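Local structure of uncharacterized protein DR_A0006 (Deinococcus radiodurans R1, 3GGN) at residues 21-26 and 135-140; 28-33 and 37-42; 49-54 and 60-65; 67-70 and 74-77; 91-96 and 102-107. The protein is of unknown function but carries a START-related, Bet v 1-like domain of the polyketide cyclase family and so probably binds or transports a lipid-like hydrophobic molecule. All coordinates share one frame; numbering follows the deposited sequence.

Interaction 1 of 5, residues 21-26 and 135-140; sequences AVWRDL and DDLMRF
Trp-23 and Phe-140 meet as an offset edge-to-face pair, the indole turning its edge toward the face of the phenyl ring, with the two planes at 86°. The pyrrole side does the touching: Trp-23 NE1 lies 3.2 Å from Phe-140 CE2, and Trp-23 CD1 is 3.8 Å from Phe-140 CZ. Further along the same indole edge, near the ring plane, Leu-137 CD2 reaches Trp-23 CZ2 at 4.0 Å. Val-22, one residue back on its helix, covers another part of the phenylalanine, its CG1 standing 4.0 Å from Phe-140 CE1. Phe-140 can span the gap because its CG is anti to the backbone N (chi1 175°), which carries the ring off helix 130-146 toward helix 16-24. In the helix-grip fold of the Bet v 1-like proteins this is where the long C-terminal helix comes up against the helices that follow the first strand, and Leu-32 of helix 29-32 packs on Val-22, Trp-23 and Phe-140. Beneath the indole, Phe-93 makes a second edge-to-face pair, and Val-106 touches both Trp-23 and Leu-137. One turn back along helix 130-146, Asp-136 OD1 salt-bridges Arg-139 NH2 at 2.7 Å, while Asp-136 OD2 accepts the backbone N-H of Thr-34.

Interaction 2 of 5, residues 28-33 and 37-42; sequences GLPLLM and RSVEVL
The carbonyl oxygen of Leu-29, whose side chain packs on Val-39, is gripped by two backbone donors: Met-33 N at 2.7 Å and, more weakly, Leu-32 N at 2.7 Å from the same Leu-29 O. With Leu-31 N bonded to Gly-28 O at 3.0 Å, these bonds hold the short, loosely wound helical turn together. No hydrogen bond joins the two segments; the contact is carbon meeting carbon and backbone. Val-39 takes both neighbours on a single methyl: with CG1 anti to the backbone N (chi1 -180°), CG2 is the branch left to touch Leu-29 CB at 4.1 Å and Pro-30 CD, also at 4.1 Å. The pyrrolidine lies over the start of the strand, with Pro-30 CG 3.8 Å from Arg-37 O and 3.9 Å from Ser-38 CA. Arg-37 and Ser-38 face Thr-50 as a classic beta bulge, and the guanidinium of Arg-37 leads away to a salt bridge with Glu-52. Pro-30 O also accepts a bond from Arg-142 of the second subunit. A short helix laid against the second strand, just before the chain returns to the sheet, is a feature of the helix-grip fold of Bet v 1-like domains.

Interaction 3 of 5, residues 49-54 and 60-65; sequences WTVEAP and VSWEAE
Trp-49 packs on Trp-62 with its CB and CG and on Ala-64 with the pyrrole side of its ring. Its CB sits over one face of the Trp-62 six-membered ring, 3.9 Å from the centroid and 28° off the normal, a CH-pi contact. Next, Trp-49 CG is 4.0 Å from Trp-62 NE1; the two five-membered rings are near parallel (24°) but slid so far apart that they barely overlap. On the pyrrole side CD1 and NE1 pass the methyl of Ala-64, Trp-49 NE1 to Ala-64 CB being 3.6 Å, and the N-H is spent on Ser-47 OG. On the benzo side the ring goes on to stack with Trp-77. Trp-62 lies back under its partner because its CG stands between the backbone N and the carbonyl carbon (chi1 65°), and Trp-62 CZ3, on its far edge, meets Val-51 CG2 at 3.9 Å. An alanine in place of Trp-62 would probably strip the support from beneath Trp-49 CB and leave both Trp-49 and Val-51 with more freedom to turn. The backbones pair as antiparallel strands of a hairpin: Trp-49 N donates to Trp-62 O (2.8 Å), and Val-51 N to Val-60 O (2.9 Å). The face bearing Trp-49, Val-51, Val-60 and Trp-62 is therefore apolar and aromatic, consistent with the inner lining of a hydrophobic cleft as in related Bet v 1-like proteins.

Interaction 4 of 5, residues 67-70 and 74-77; sequences TADE and RIAW
A tight antiparallel beta hairpin with a classic bulge at its open end joins residues 67-70 to 74-77. Thr-67 and Ala-68 both face Ala-76, whose carbonyl takes two donors: Thr-67 N comes from above the carbonyl plane at 2.7 Å from Ala-76 O, and Ala-68 N adds a weak bond to it at 3.4 Å. Ala-76 N returns a bond to Ala-68 O at 2.8 Å. Nearer the turn, Glu-70 N reaches Arg-74 O at 2.8 Å, in the carbonyl plane, and Arg-74 N answers to Glu-70 O. On the Glu-70 face the two side chains run alongside each other: the carboxylate lies against the aliphatic part of Arg-74, Glu-70 OE2 to Arg-74 CD being 3.1 Å. The ion pair is long, Glu-70 OE2 to Arg-74 NE 3.8 Å, and no N-H points at the oxygen. Bending at chi2 and chi3 brings the guanidinium edge to Ala-68, Arg-74 NH1 to Ala-68 CB 3.7 Å. On the other face, Asp-69 binds Arg-24 and Tyr-20 of helix 16-24, and Ile-75 packs beneath that helix. Strand 86-95 pairs with the far edge of strand 74-79, and the ring of Trp-77 stacks with that of Trp-49.

Interaction 5 of 5, residues 91-96 and 102-107; sequences VLFRPA and TEVVVR
Charge joins Arg-94 to Glu-103. Their side chains run alongside each other, and OE1 of the carboxylate meets the edge of the guanidinium; the modelled Arg-94 NH2 to Glu-103 OE1 distance of 2.4 Å is doubtfully short for a salt bridge, and the bond from NE to the same oxygen is weak. The bend of Arg-94 at chi3 (-57°) turns the group across to the neighbouring strand, where Val-105 CG2 covers one of its faces, 3.6 Å from Arg-94 NE. A glutamine in place of Glu-103 would probably leave the Arg-94 charge without its mate and the guanidinium less firmly laid on Val-105. Backbone bonds make this a regular antiparallel ladder: Leu-92 N donates to Val-105 O (2.8 Å), and Arg-94 N to Glu-103 O at a nearly straight 172°, each pair with a return bond. Apolar contacts fill the opposite face. Val-91 CG1 touches both Val-104 CG1 (3.6 Å) and Val-106 CG2 (3.9 Å), while Phe-93 CD1 lies 3.8 Å from Val-104 CG2. At the turn end Thr-102 CG2 sits 3.2 Å from Arg-94 O, and its hydroxyl binds Lys-14 O. Strand 4-12 pairs with the outer edge of strand 102-111, and strand 74-79 with that of 86-95; Trp-23 of helix 16-24 packs on Val-91 and Val-106, its Leu-19 on Phe-93 and Thr-102, and Leu-133 and Leu-137 of helix 130-146 on Val-106.

Overall arrangement
After strand 4-12 the chain forms helix 16-24, which opens interaction 1, the longest loop; it shuts only at helix 130-146, and the other four contacts fall within it. They follow in series without crossing. Interaction 2 closes first, seating helix 29-32 on edge strand 36-41. Interactions 3 and 4 are successive hairpins sharing strand 59-70, and interaction 5 is the hairpin 86-95/102-111; strand 74-79 bridges 4 to 5. Interactions 3 and 5, with centres about 25 Å apart, lie on opposite sides of the chain's centre. Trp-23 of interaction 1 touches interactions 2, 4 and 5, tying the helices to the sheet, and Trp-49 with Trp-77 links interaction 3 to 4.

Interaction 1 of 5, residues 21-26 and 135-140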
# COMPACT_ATOMS: atom_id res chain seq x y z
N ALA B 21 -8.49 -11.96 -8.44
CA ALA B 21 -9.01 -12.22 -7.09
C ALA B 21 -8.88 -11.01 -6.17
O ALA B 21 -9.78 -10.73 -5.37
CB ALA B 21 -8.30 -13.42 -6.49
N VAL B 22 -7.76 -10.31 -6.26
CA VAL B 22 -7.55 -9.14 -5.41
C VAL B 22 -8.54 -8.05 -5.81
O VAL B 22 -9.29 -7.55 -4.98
CB VAL B 22 -6.10 -8.59 -5.54
CG1 VAL B 22 -5.94 -7.34 -4.68
CG2 VAL B 22 -5.10 -9.66 -5.11
N TRP B 23 -8.55 -7.71 -7.10
CA TRP B 23 -9.45 -6.67 -7.60
C TRP B 23 -10.93 -6.95 -7.37
O TRP B 23 -11.70 -6.02 -7.14
CB TRP B 23 -9.21 -6.44 -9.10
CG TRP B 23 -7.94 -5.72 -9.37
CD1 TRP B 23 -6.68 -6.25 -9.34
CD2 TRP B 23 -7.78 -4.33 -9.63
NE1 TRP B 23 -5.75 -5.26 -9.57
CE2 TRP B 23 -6.40 -4.07 -9.75
CE3 TRP B 23 -8.68 -3.26 -9.78
CZ2 TRP B 23 -5.89 -2.79 -10.00
CZ3 TRP B 23 -8.18 -1.99 -10.03
CH2 TRP B 23 -6.79 -1.77 -10.14
N ARG B 24 -11.33 -8.22 -7.44
CA ARG B 24 -12.73 -8.59 -7.25
C ARG B 24 -13.23 -8.33 -5.83
O ARG B 24 -14.44 -8.23 -5.60
CB ARG B 24 -12.95 -10.07 -7.63
CG ARG B 24 -14.43 -10.50 -7.61
CD ARG B 24 -15.24 -9.72 -8.65
NE ARG B 24 -16.67 -10.04 -8.66
CZ ARG B 24 -17.55 -9.64 -7.74
NH1 ARG B 24 -17.15 -8.90 -6.70
NH2 ARG B 24 -18.83 -9.96 -7.86
N ASP B 25 -12.31 -8.23 -4.88
CA ASP B 25 -12.64 -7.96 -3.48
C ASP B 25 -12.89 -6.45 -3.42
O ASP B 25 -12.00 -5.67 -3.09
CB ASP B 25 -11.47 -8.38 -2.58
CG ASP B 25 -11.56 -7.81 -1.17
OD1 ASP B 25 -12.69 -7.60 -0.68
OD2 ASP B 25 -10.50 -7.57 -0.56
N LEU B 26 -14.12 -6.05 -3.74
CA LEU B 26 -14.47 -4.64 -3.80
C LEU B 26 -14.09 -3.79 -2.59
O LEU B 26 -13.48 -2.73 -2.75
CB LEU B 26 -15.96 -4.48 -4.12
CG LEU B 26 -16.45 -5.22 -5.37
CD1 LEU B 26 -17.90 -4.86 -5.66
CD2 LEU B 26 -15.58 -4.85 -6.57
N ASP B 135 1.29 5.06 -9.79
CA ASP B 135 1.89 4.68 -8.52
C ASP B 135 1.16 3.50 -7.88
O ASP B 135 1.80 2.55 -7.42
CB ASP B 135 1.89 5.87 -7.54
CG ASP B 135 2.76 7.03 -8.01
OD1 ASP B 135 3.71 6.80 -8.79
OD2 ASP B 135 2.49 8.18 -7.60
N ASP B 136 -0.17 3.56 -7.86
CA ASP B 136 -0.97 2.48 -7.28
C ASP B 136 -0.69 1.14 -7.97
O ASP B 136 -0.54 0.09 -7.32
CB ASP B 136 -2.47 2.79 -7.39
CG ASP B 136 -2.91 3.95 -6.51
OD1 ASP B 136 -2.18 4.32 -5.56
OD2 ASP B 136 -4.01 4.48 -6.75
N LEU B 137 -0.61 1.17 -9.30
CA LEU B 137 -0.35 -0.03 -10.08
C LEU B 137 1.06 -0.57 -9.84
O LEU B 137 1.24 -1.78 -9.75
CB LEU B 137 -0.57 0.25 -11.57
CG LEU B 137 -2.06 0.29 -11.95
CD1 LEU B 137 -2.22 0.74 -13.39
CD2 LEU B 137 -2.68 -1.09 -11.75
N MET B 138 2.04 0.31 -9.74
CA MET B 138 3.41 -0.13 -9.51
C MET B 138 3.54 -0.77 -8.13
O MET B 138 4.22 -1.79 -7.96
CB MET B 138 4.38 1.05 -9.65
CG MET B 138 4.54 1.54 -11.08
SD MET B 138 5.61 2.99 -11.25
CE MET B 138 7.16 2.21 -11.68
N ARG B 139 2.87 -0.20 -7.13
CA ARG B 139 2.93 -0.79 -5.80
C ARG B 139 2.26 -2.16 -5.82
O ARG B 139 2.76 -3.11 -5.21
CB ARG B 139 2.27 0.14 -4.77
CG ARG B 139 3.12 1.39 -4.50
CD ARG B 139 2.68 2.20 -3.28
NE ARG B 139 1.43 2.93 -3.52
CZ ARG B 139 0.23 2.45 -3.24
NH1 ARG B 139 0.11 1.23 -2.72
NH2 ARG B 139 -0.85 3.16 -3.51
N PHE B 140 1.14 -2.26 -6.53
CA PHE B 140 0.41 -3.52 -6.65
C PHE B 140 1.32 -4.57 -7.29
O PHE B 140 1.31 -5.74 -6.91
CB PHE B 140 -0.84 -3.30 -7.51
CG PHE B 140 -1.61 -4.56 -7.81
CD1 PHE B 140 -2.09 -5.36 -6.77
CD2 PHE B 140 -1.87 -4.94 -9.13
CE1 PHE B 140 -2.84 -6.52 -7.05
CE2 PHE B 140 -2.61 -6.08 -9.41
CZ PHE B 140 -3.10 -6.88 -8.37

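Interaction 2 of 5, residues 28-33 and 37-42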
# COMPACT_ATOMS: atom_id res chain seq x y z
N GLY B 28 -11.74 -3.97 -0.70
CA GLY B 28 -10.30 -3.75 -0.63
C GLY B 28 -9.79 -2.85 -1.75
O GLY B 28 -8.60 -2.54 -1.82
N LEU B 29 -10.69 -2.44 -2.63
CA LEU B 29 -10.30 -1.59 -3.76
C LEU B 29 -9.57 -0.32 -3.34
O LEU B 29 -8.65 0.12 -4.02
CB LEU B 29 -11.51 -1.23 -4.62
CG LEU B 29 -12.00 -2.31 -5.58
CD1 LEU B 29 -13.31 -1.88 -6.25
CD2 LEU B 29 -10.93 -2.57 -6.62
N PRO B 30 -9.99 0.31 -2.22
CA PRO B 30 -9.33 1.54 -1.77
C PRO B 30 -7.83 1.39 -1.54
O PRO B 30 -7.10 2.39 -1.48
CB PRO B 30 -10.08 1.87 -0.48
CG PRO B 30 -11.47 1.39 -0.78
CD PRO B 30 -11.19 0.03 -1.42
N LEU B 31 -7.36 0.15 -1.39
CA LEU B 31 -5.94 -0.10 -1.20
C LEU B 31 -5.27 -0.09 -2.57
O LEU B 31 -4.12 0.34 -2.72
CB LEU B 31 -5.73 -1.47 -0.52
CG LEU B 31 -6.23 -1.60 0.92
CD1 LEU B 31 -6.34 -3.07 1.32
CD2 LEU B 31 -5.29 -0.85 1.86
N LEU B 32 -6.02 -0.54 -3.58
CA LEU B 32 -5.53 -0.58 -4.96
C LEU B 32 -5.66 0.79 -5.63
O LEU B 32 -4.72 1.27 -6.26
CB LEU B 32 -6.32 -1.61 -5.77
CG LEU B 32 -6.23 -3.08 -5.33
CD1 LEU B 32 -7.14 -3.94 -6.20
CD2 LEU B 32 -4.79 -3.54 -5.41
N MET B 33 -6.84 1.41 -5.50
CA MET B 33 -7.10 2.73 -6.08
C MET B 33 -7.19 3.70 -4.90
O MET B 33 -8.23 3.83 -4.26
CB MET B 33 -8.41 2.72 -6.86
CG MET B 33 -8.55 1.54 -7.80
SD MET B 33 -9.88 1.72 -9.01
CE MET B 33 -8.92 1.70 -10.48
N ARG B 37 -12.21 6.26 -1.03
CA ARG B 37 -12.21 6.20 0.43
C ARG B 37 -12.79 4.86 0.87
O ARG B 37 -12.21 4.18 1.73
CB ARG B 37 -13.05 7.34 1.02
CG ARG B 37 -13.13 7.31 2.54
CD ARG B 37 -14.20 8.25 3.06
NE ARG B 37 -14.34 8.18 4.52
CZ ARG B 37 -13.45 8.67 5.38
NH1 ARG B 37 -12.36 9.27 4.94
NH2 ARG B 37 -13.66 8.54 6.69
N SER B 38 -13.92 4.48 0.28
CA SER B 38 -14.55 3.22 0.63
C SER B 38 -15.45 2.65 -0.47
O SER B 38 -15.99 3.39 -1.30
CB SER B 38 -15.38 3.39 1.91
OG SER B 38 -16.49 4.25 1.68
N VAL B 39 -15.59 1.33 -0.45
CA VAL B 39 -16.44 0.62 -1.40
C VAL B 39 -17.21 -0.39 -0.56
O VAL B 39 -16.61 -1.23 0.11
CB VAL B 39 -15.62 -0.12 -2.48
CG1 VAL B 39 -16.56 -0.84 -3.45
CG2 VAL B 39 -14.76 0.88 -3.25
N GLU B 40 -18.53 -0.30 -0.59
CA GLU B 40 -19.40 -1.18 0.19
C GLU B 40 -20.30 -2.02 -0.71
O GLU B 40 -20.95 -1.50 -1.61
CB GLU B 40 -20.26 -0.33 1.12
CG GLU B 40 -21.05 -1.10 2.16
CD GLU B 40 -22.29 -0.35 2.62
OE1 GLU B 40 -22.28 0.90 2.59
OE2 GLU B 40 -23.27 -1.00 3.01
N VAL B 41 -20.36 -3.32 -0.45
CA VAL B 41 -21.22 -4.20 -1.25
C VAL B 41 -22.66 -4.06 -0.77
O VAL B 41 -22.91 -4.03 0.43
CB VAL B 41 -20.78 -5.68 -1.14
CG1 VAL B 41 -21.71 -6.58 -1.94
CG2 VAL B 41 -19.34 -5.84 -1.64
N LEU B 42 -23.60 -3.96 -1.70
CA LEU B 42 -25.02 -3.85 -1.36
C LEU B 42 -25.75 -5.13 -1.76
O LEU B 42 -26.83 -5.43 -1.25
CB LEU B 42 -25.65 -2.63 -2.06
CG LEU B 42 -25.03 -1.27 -1.69
CD1 LEU B 42 -25.77 -0.14 -2.37
CD2 LEU B 42 -25.08 -1.09 -0.18

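Interaction 3 of 5, residues 49-54 and 60-65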
# COMPACT_ATOMS: atom_id res chain seq x y z
N TRP B 49 -20.04 3.56 -3.41
CA TRP B 49 -18.69 4.10 -3.46
C TRP B 49 -18.62 5.46 -2.77
O TRP B 49 -19.61 6.19 -2.73
CB TRP B 49 -18.25 4.22 -4.92
CG TRP B 49 -18.13 2.90 -5.64
CD1 TRP B 49 -19.06 1.90 -5.68
CD2 TRP B 49 -17.02 2.45 -6.42
NE1 TRP B 49 -18.59 0.84 -6.43
CE2 TRP B 49 -17.34 1.16 -6.90
CE3 TRP B 49 -15.79 3.01 -6.77
CZ2 TRP B 49 -16.46 0.41 -7.70
CZ3 TRP B 49 -14.91 2.27 -7.57
CH2 TRP B 49 -15.26 0.98 -8.03
N THR B 50 -17.45 5.79 -2.23
CA THR B 50 -17.24 7.05 -1.52
C THR B 50 -15.82 7.57 -1.71
O THR B 50 -14.86 6.80 -1.68
CB THR B 50 -17.49 6.87 -0.01
OG1 THR B 50 -18.76 6.25 0.19
CG2 THR B 50 -17.47 8.22 0.70
N VAL B 51 -15.69 8.89 -1.90
CA VAL B 51 -14.40 9.55 -2.06
C VAL B 51 -14.33 10.79 -1.17
O VAL B 51 -15.36 11.34 -0.79
CB VAL B 51 -14.16 10.00 -3.52
CG1 VAL B 51 -13.97 8.79 -4.42
CG2 VAL B 51 -15.33 10.86 -3.99
N GLU B 52 -13.12 11.24 -0.86
CA GLU B 52 -12.91 12.42 -0.02
C GLU B 52 -13.13 13.73 -0.77
O GLU B 52 -12.36 14.09 -1.65
CB GLU B 52 -11.50 12.39 0.56
CG GLU B 52 -11.36 11.46 1.75
CD GLU B 52 -12.15 11.96 2.95
OE1 GLU B 52 -11.78 13.02 3.50
OE2 GLU B 52 -13.13 11.29 3.34
N ALA B 53 -14.18 14.45 -0.40
CA ALA B 53 -14.50 15.72 -1.03
C ALA B 53 -13.82 16.88 -0.31
O ALA B 53 -13.58 16.81 0.90
CB ALA B 53 -16.01 15.93 -1.05
N PRO B 54 -13.51 17.93 -1.06
CA PRO B 54 -12.85 19.12 -0.52
C PRO B 54 -13.56 19.68 0.71
O PRO B 54 -14.75 19.46 0.90
CB PRO B 54 -12.76 20.19 -1.60
N VAL B 60 -18.16 12.42 -0.68
CA VAL B 60 -19.18 12.21 -1.71
C VAL B 60 -19.30 10.72 -2.05
O VAL B 60 -18.30 10.06 -2.32
CB VAL B 60 -18.84 12.99 -2.99
CG1 VAL B 60 -19.87 12.70 -4.07
CG2 VAL B 60 -18.78 14.48 -2.69
N SER B 61 -20.53 10.21 -2.03
CA SER B 61 -20.77 8.81 -2.34
C SER B 61 -21.88 8.62 -3.37
O SER B 61 -22.72 9.50 -3.57
CB SER B 61 -21.10 8.03 -1.06
OG SER B 61 -22.42 8.27 -0.62
N TRP B 62 -21.86 7.47 -4.03
CA TRP B 62 -22.86 7.16 -5.03
C TRP B 62 -22.97 5.65 -5.12
O TRP B 62 -22.13 4.92 -4.60
CB TRP B 62 -22.43 7.73 -6.39
CG TRP B 62 -21.19 7.10 -6.93
CD1 TRP B 62 -21.11 5.98 -7.71
CD2 TRP B 62 -19.84 7.53 -6.70
NE1 TRP B 62 -19.80 5.69 -7.98
CE2 TRP B 62 -19.00 6.62 -7.37
CE3 TRP B 62 -19.27 8.59 -5.98
CZ2 TRP B 62 -17.60 6.73 -7.35
CZ3 TRP B 62 -17.88 8.71 -5.96
CH2 TRP B 62 -17.06 7.78 -6.64
N GLU B 63 -24.02 5.19 -5.78
CA GLU B 63 -24.24 3.77 -5.95
C GLU B 63 -23.75 3.37 -7.33
O GLU B 63 -23.90 4.13 -8.30
CB GLU B 63 -25.72 3.44 -5.80
CG GLU B 63 -26.02 1.98 -5.55
CD GLU B 63 -27.51 1.73 -5.35
OE1 GLU B 63 -28.15 2.52 -4.62
OE2 GLU B 63 -28.02 0.74 -5.91
N ALA B 64 -23.15 2.19 -7.43
CA ALA B 64 -22.66 1.69 -8.71
C ALA B 64 -23.04 0.22 -8.87
O ALA B 64 -23.49 -0.42 -7.92
CB ALA B 64 -21.15 1.86 -8.79
N GLU B 65 -22.85 -0.30 -10.07
CA GLU B 65 -23.16 -1.70 -10.35
C GLU B 65 -22.08 -2.33 -11.24
O GLU B 65 -21.49 -1.65 -12.08
CB GLU B 65 -24.52 -1.81 -11.04
CG GLU B 65 -24.48 -1.57 -12.54
CD GLU B 65 -25.87 -1.62 -13.19
OE1 GLU B 65 -26.75 -2.38 -12.72
OE2 GLU B 65 -26.07 -0.90 -14.20

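Interaction 4 of 5, residues 67-70 and 74-77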
# COMPACT_ATOMS: atom_id res chain seq x y z
N THR B 67 -20.92 -4.21 -14.35
CA THR B 67 -21.53 -4.42 -15.65
C THR B 67 -20.92 -5.65 -16.32
O THR B 67 -21.41 -6.13 -17.34
CB THR B 67 -21.34 -3.21 -16.58
OG1 THR B 67 -21.84 -2.03 -15.93
CG2 THR B 67 -22.11 -3.41 -17.87
N ALA B 68 -19.84 -6.15 -15.74
CA ALA B 68 -19.14 -7.32 -16.27
C ALA B 68 -18.22 -7.89 -15.21
O ALA B 68 -17.46 -7.16 -14.56
CB ALA B 68 -18.33 -6.95 -17.51
N ASP B 69 -18.30 -9.20 -15.01
CA ASP B 69 -17.46 -9.88 -14.05
C ASP B 69 -17.15 -11.26 -14.59
O ASP B 69 -17.90 -12.22 -14.37
CB ASP B 69 -18.16 -9.98 -12.69
CG ASP B 69 -17.34 -10.75 -11.67
OD1 ASP B 69 -16.09 -10.73 -11.78
OD2 ASP B 69 -17.94 -11.36 -10.76
N GLU B 70 -16.06 -11.33 -15.34
CA GLU B 70 -15.60 -12.57 -15.95
C GLU B 70 -14.38 -13.03 -15.18
O GLU B 70 -13.28 -12.51 -15.36
CB GLU B 70 -15.25 -12.33 -17.42
CG GLU B 70 -16.48 -12.13 -18.29
CD GLU B 70 -16.17 -11.42 -19.59
OE1 GLU B 70 -15.16 -11.78 -20.24
OE2 GLU B 70 -16.94 -10.52 -19.98
N ARG B 74 -11.94 -10.06 -16.61
CA ARG B 74 -12.34 -8.66 -16.57
C ARG B 74 -13.39 -8.33 -15.54
O ARG B 74 -14.22 -9.16 -15.18
CB ARG B 74 -12.87 -8.25 -17.94
CG ARG B 74 -14.08 -9.04 -18.37
CD ARG B 74 -15.09 -8.16 -19.07
NE ARG B 74 -14.55 -7.56 -20.28
CZ ARG B 74 -15.20 -6.67 -21.02
NH1 ARG B 74 -16.43 -6.29 -20.66
NH2 ARG B 74 -14.63 -6.15 -22.10
N ILE B 75 -13.35 -7.08 -15.09
CA ILE B 75 -14.31 -6.56 -14.13
C ILE B 75 -14.62 -5.15 -14.61
O ILE B 75 -13.71 -4.38 -14.88
CB ILE B 75 -13.71 -6.48 -12.72
CG1 ILE B 75 -13.13 -7.84 -12.30
CG2 ILE B 75 -14.80 -6.03 -11.74
CD1 ILE B 75 -12.48 -7.84 -10.92
N ALA B 76 -15.90 -4.83 -14.75
CA ALA B 76 -16.32 -3.50 -15.20
C ALA B 76 -17.45 -3.01 -14.32
O ALA B 76 -18.29 -3.80 -13.87
CB ALA B 76 -16.77 -3.55 -16.67
N TRP B 77 -17.47 -1.70 -14.08
CA TRP B 77 -18.50 -1.09 -13.25
C TRP B 77 -18.89 0.30 -13.74
O TRP B 77 -18.15 0.94 -14.49
CB TRP B 77 -18.00 -1.01 -11.81
CG TRP B 77 -16.83 -0.10 -11.63
CD1 TRP B 77 -16.86 1.24 -11.34
CD2 TRP B 77 -15.45 -0.47 -11.71
NE1 TRP B 77 -15.58 1.72 -11.23
CE2 TRP B 77 -14.69 0.70 -11.45
CE3 TRP B 77 -14.77 -1.67 -11.98
CZ2 TRP B 77 -13.29 0.70 -11.45
CZ3 TRP B 77 -13.37 -1.67 -11.98
CH2 TRP B 77 -12.65 -0.49 -11.72
O HOH W 1 -19.62 -0.59 -17.26

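Interaction 5 of 5, residues 91-96 and 102-107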
# COMPACT_ATOMS: atom_id res chain seq x y z
N VAL B 91 -11.18 -3.17 -15.57
CA VAL B 91 -9.85 -3.72 -15.36
C VAL B 91 -9.81 -5.04 -16.12
O VAL B 91 -10.66 -5.91 -15.92
CB VAL B 91 -9.55 -3.98 -13.87
CG1 VAL B 91 -8.09 -4.44 -13.72
CG2 VAL B 91 -9.77 -2.71 -13.06
N LEU B 92 -8.83 -5.17 -17.01
CA LEU B 92 -8.67 -6.40 -17.79
C LEU B 92 -7.44 -7.14 -17.29
O LEU B 92 -6.51 -6.53 -16.76
CB LEU B 92 -8.49 -6.07 -19.27
CG LEU B 92 -9.61 -5.32 -19.99
CD1 LEU B 92 -9.17 -5.02 -21.42
CD2 LEU B 92 -10.88 -6.15 -19.98
N PHE B 93 -7.44 -8.46 -17.44
CA PHE B 93 -6.32 -9.30 -17.04
C PHE B 93 -5.99 -10.08 -18.29
O PHE B 93 -6.63 -11.09 -18.60
CB PHE B 93 -6.75 -10.22 -15.89
CG PHE B 93 -7.17 -9.47 -14.66
CD1 PHE B 93 -6.22 -8.92 -13.81
CD2 PHE B 93 -8.52 -9.27 -14.38
CE1 PHE B 93 -6.60 -8.17 -12.70
CE2 PHE B 93 -8.92 -8.51 -13.27
CZ PHE B 93 -7.95 -7.97 -12.43
N ARG B 94 -5.00 -9.59 -19.03
CA ARG B 94 -4.60 -10.19 -20.30
C ARG B 94 -3.25 -10.87 -20.26
O ARG B 94 -2.39 -10.52 -19.45
CB ARG B 94 -4.56 -9.12 -21.38
CG ARG B 94 -5.63 -8.06 -21.27
CD ARG B 94 -5.56 -7.05 -22.40
NE ARG B 94 -4.27 -6.37 -22.50
CZ ARG B 94 -4.03 -5.37 -23.35
NH1 ARG B 94 -4.99 -4.94 -24.16
NH2 ARG B 94 -2.83 -4.80 -23.41
N PRO B 95 -3.04 -11.85 -21.15
CA PRO B 95 -1.76 -12.57 -21.20
C PRO B 95 -0.70 -11.60 -21.71
O PRO B 95 -0.91 -10.93 -22.72
CB PRO B 95 -2.04 -13.69 -22.20
CG PRO B 95 -3.53 -13.88 -22.12
CD PRO B 95 -4.03 -12.47 -22.05
N ALA B 96 0.42 -11.52 -21.01
CA ALA B 96 1.51 -10.63 -21.42
C ALA B 96 2.23 -11.19 -22.64
O ALA B 96 2.62 -12.36 -22.64
CB ALA B 96 2.49 -10.45 -20.27
N THR B 102 0.83 -11.54 -16.38
CA THR B 102 -0.44 -10.99 -16.81
C THR B 102 -0.34 -9.48 -16.89
O THR B 102 0.25 -8.84 -16.03
CB THR B 102 -1.54 -11.34 -15.79
OG1 THR B 102 -1.50 -12.75 -15.53
CG2 THR B 102 -2.91 -10.94 -16.32
N GLU B 103 -0.91 -8.90 -17.95
CA GLU B 103 -0.90 -7.46 -18.07
C GLU B 103 -2.24 -6.96 -17.57
O GLU B 103 -3.29 -7.27 -18.15
CB GLU B 103 -0.67 -7.02 -19.52
CG GLU B 103 -0.77 -5.51 -19.70
CD GLU B 103 -0.48 -5.07 -21.12
OE1 GLU B 103 -1.02 -5.70 -22.06
OE2 GLU B 103 0.28 -4.09 -21.31
N VAL B 104 -2.21 -6.21 -16.47
CA VAL B 104 -3.42 -5.65 -15.88
C VAL B 104 -3.64 -4.28 -16.52
O VAL B 104 -2.77 -3.42 -16.44
CB VAL B 104 -3.26 -5.46 -14.35
CG1 VAL B 104 -4.49 -4.77 -13.78
CG2 VAL B 104 -3.06 -6.82 -13.69
N VAL B 105 -4.79 -4.10 -17.16
CA VAL B 105 -5.10 -2.83 -17.80
C VAL B 105 -6.26 -2.17 -17.06
O VAL B 105 -7.31 -2.78 -16.85
CB VAL B 105 -5.48 -3.06 -19.30
CG1 VAL B 105 -5.73 -1.73 -19.99
CG2 VAL B 105 -4.37 -3.82 -20.00
N VAL B 106 -6.05 -0.93 -16.62
CA VAL B 106 -7.07 -0.21 -15.87
C VAL B 106 -7.50 1.05 -16.60
O VAL B 106 -6.66 1.83 -17.04
CB VAL B 106 -6.56 0.18 -14.45
CG1 VAL B 106 -7.64 0.94 -13.69
CG2 VAL B 106 -6.15 -1.06 -13.69
N ARG B 107 -8.81 1.23 -16.74
CA ARG B 107 -9.37 2.41 -17.39
C ARG B 107 -10.48 2.98 -16.50
O ARG B 107 -11.48 2.31 -16.23
CB ARG B 107 -9.94 2.06 -18.77
CG ARG B 107 -10.47 3.28 -19.52
CD ARG B 107 -10.97 2.95 -20.91
NE ARG B 107 -11.36 4.16 -21.64
CZ ARG B 107 -11.83 4.17 -22.88
NH1 ARG B 107 -11.97 3.03 -23.55
NH2 ARG B 107 -12.15 5.31 -23.46